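Local coordinates for viral structural protein 4 (Bombyx mori cytoplasmic polyhedrosis virus, PDB 6TZ0) that binds GTP at a P-loop and probably assists the viral RNA-dependent RNA polymerase in transcription within the capsid, at residues Q515-R518 and D519-R522. Numbering follows the deposited sequence.
Sequences QAMR and DRQR
Q515 and D519 meet through two torsions: chi1 of -170° swings the glutamine CG opposite its own backbone N, and a bend at chi2 (67°) then carries the amide along the helix to the carboxylate one turn on. A glutamine amide can use its N-H and its C=O at once to bridge an arginine and an acid nearby in sequence, and Q515 is such a case. Q515 NE2 donates to D519 OD2 over 3.1 Å, arriving on the syn side but 26° out of the carboxylate plane, with amide and carboxylate steeply inclined to each other. The other end of the same amide is engaged too, since R518 NH1 donates to Q515 OE1 at 2.6 Å; this arginine nitrogen stands above the carbonyl plane, although the oxygen lies almost in the guanidinium plane. The two bonds are consistent with the modelled orientation of the amide and would limit its rotation. A weak backbone bond, D519 N to Q515 O at 3.3 Å, joins the same two residues.

The R520 side is held by contact, with no hydrogen bond across the segments. R520 lays its CG against the carbonyl oxygens of A516 and M517, each 3.3 Å away, and its guanidinium presents an edge to the sulfur, M517 SD lying 3.4 Å from R520 NH2. M517 also packs on K355, a GTP-binding residue, and on L528 of helix 524-537.

R520, Q521 and R522 belong to a GTP site observed in this protein, although no GTP is bound to this chain in the model; the two arginines would probably suit the nucleotide's anionic part. At Q515, the chemistry implies a neutral amide linking the R518 cation to the D519 carboxylate, whose charged atoms do not touch.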
loop_
_atom_site.group_PDB
_atom_site.type_symbol
_atom_site.label_atom_id
_atom_site.label_comp_id
_atom_site.label_asym_id
_atom_site.label_seq_id
_atom_site.Cartn_x
_atom_site.Cartn_y
_atom_site.Cartn_z
ATOM N N GLN B 515 42.801 6.462 -15.721
ATOM C CA GLN B 515 43.957 6.707 -16.574
ATOM C C GLN B 515 43.914 8.093 -17.188
ATOM O O GLN B 515 44.960 8.705 -17.410
ATOM C CB GLN B 515 44.026 5.653 -17.679
ATOM C CG GLN B 515 45.297 5.632 -18.489
ATOM C CD GLN B 515 46.487 5.193 -17.672
ATOM O OE1 GLN B 515 46.375 4.305 -16.830
ATOM N NE2 GLN B 515 47.640 5.798 -17.925
ATOM N N ALA B 516 42.710 8.593 -17.458
ATOM C CA ALA B 516 42.549 9.982 -17.856
ATOM C C ALA B 516 42.901 10.928 -16.721
ATOM O O ALA B 516 43.416 12.023 -16.968
ATOM C CB ALA B 516 41.116 10.232 -18.318
ATOM N N MET B 517 42.642 10.530 -15.473
ATOM C CA MET B 517 42.976 11.413 -14.363
ATOM C C MET B 517 44.462 11.423 -14.037
ATOM O O MET B 517 44.980 12.455 -13.598
ATOM C CB MET B 517 42.170 11.048 -13.121
ATOM C CG MET B 517 40.725 11.473 -13.235
ATOM S SD MET B 517 40.733 13.226 -13.617
ATOM C CE MET B 517 39.011 13.569 -13.837
ATOM N N ARG B 518 45.171 10.317 -14.234
ATOM C CA ARG B 518 46.599 10.335 -13.955
ATOM C C ARG B 518 47.423 10.896 -15.103
ATOM O O ARG B 518 48.627 11.105 -14.935
ATOM C CB ARG B 518 47.118 8.938 -13.605
ATOM C CG ARG B 518 47.048 7.922 -14.715
ATOM C CD ARG B 518 47.883 6.711 -14.347
ATOM N NE ARG B 518 47.418 6.042 -13.137
ATOM C CZ ARG B 518 46.585 5.007 -13.124
ATOM N NH1 ARG B 518 46.133 4.501 -14.262
ATOM N NH2 ARG B 518 46.218 4.466 -11.973
ATOM N N ASP B 519 46.813 11.149 -16.256
ATOM C CA ASP B 519 47.519 11.687 -17.416
ATOM C C ASP B 519 47.163 13.140 -17.671
ATOM O O ASP B 519 47.045 13.563 -18.824
ATOM C CB ASP B 519 47.227 10.848 -18.654
ATOM C CG ASP B 519 47.801 9.458 -18.559
ATOM O OD1 ASP B 519 48.798 9.282 -17.831
ATOM O OD2 ASP B 519 47.267 8.544 -19.221
ATOM N N ARG B 520 46.974 13.931 -16.619
ATOM C CA ARG B 520 46.633 15.334 -16.773
ATOM C C ARG B 520 47.280 16.132 -15.649
ATOM O O ARG B 520 47.875 15.576 -14.722
ATOM C CB ARG B 520 45.110 15.521 -16.843
ATOM C CG ARG B 520 44.313 14.960 -15.669
ATOM C CD ARG B 520 43.998 15.989 -14.596
ATOM N NE ARG B 520 43.329 17.166 -15.140
ATOM C CZ ARG B 520 42.032 17.240 -15.427
ATOM N NH1 ARG B 520 41.531 18.365 -15.916
ATOM N NH2 ARG B 520 41.235 16.201 -15.225
ATOM N N GLN B 521 47.146 17.448 -15.738
ATOM C CA GLN B 521 47.824 18.398 -14.867
ATOM C C GLN B 521 46.784 19.206 -14.093
ATOM O O GLN B 521 45.594 18.872 -14.088
ATOM C CB GLN B 521 48.758 19.300 -15.678
ATOM C CG GLN B 521 49.975 18.598 -16.271
ATOM C CD GLN B 521 49.669 17.879 -17.572
ATOM O OE1 GLN B 521 48.626 18.100 -18.187
ATOM N NE2 GLN B 521 50.583 17.017 -18.001
ATOM N N ARG B 522 47.264 20.266 -13.433
ATOM C CA ARG B 522 46.491 21.149 -12.552
ATOM C C ARG B 522 45.859 20.333 -11.416
ATOM O O ARG B 522 44.642 20.167 -11.303
ATOM C CB ARG B 522 45.460 21.971 -13.348
ATOM C CG ARG B 522 44.747 23.089 -12.574
ATOM C CD ARG B 522 45.683 24.234 -12.225
ATOM N NE ARG B 522 45.015 25.251 -11.416
ATOM C CZ ARG B 522 44.342 26.285 -11.910
ATOM N NH1 ARG B 522 44.242 26.454 -13.221
ATOM N NH2 ARG B 522 43.768 27.155 -11.090
#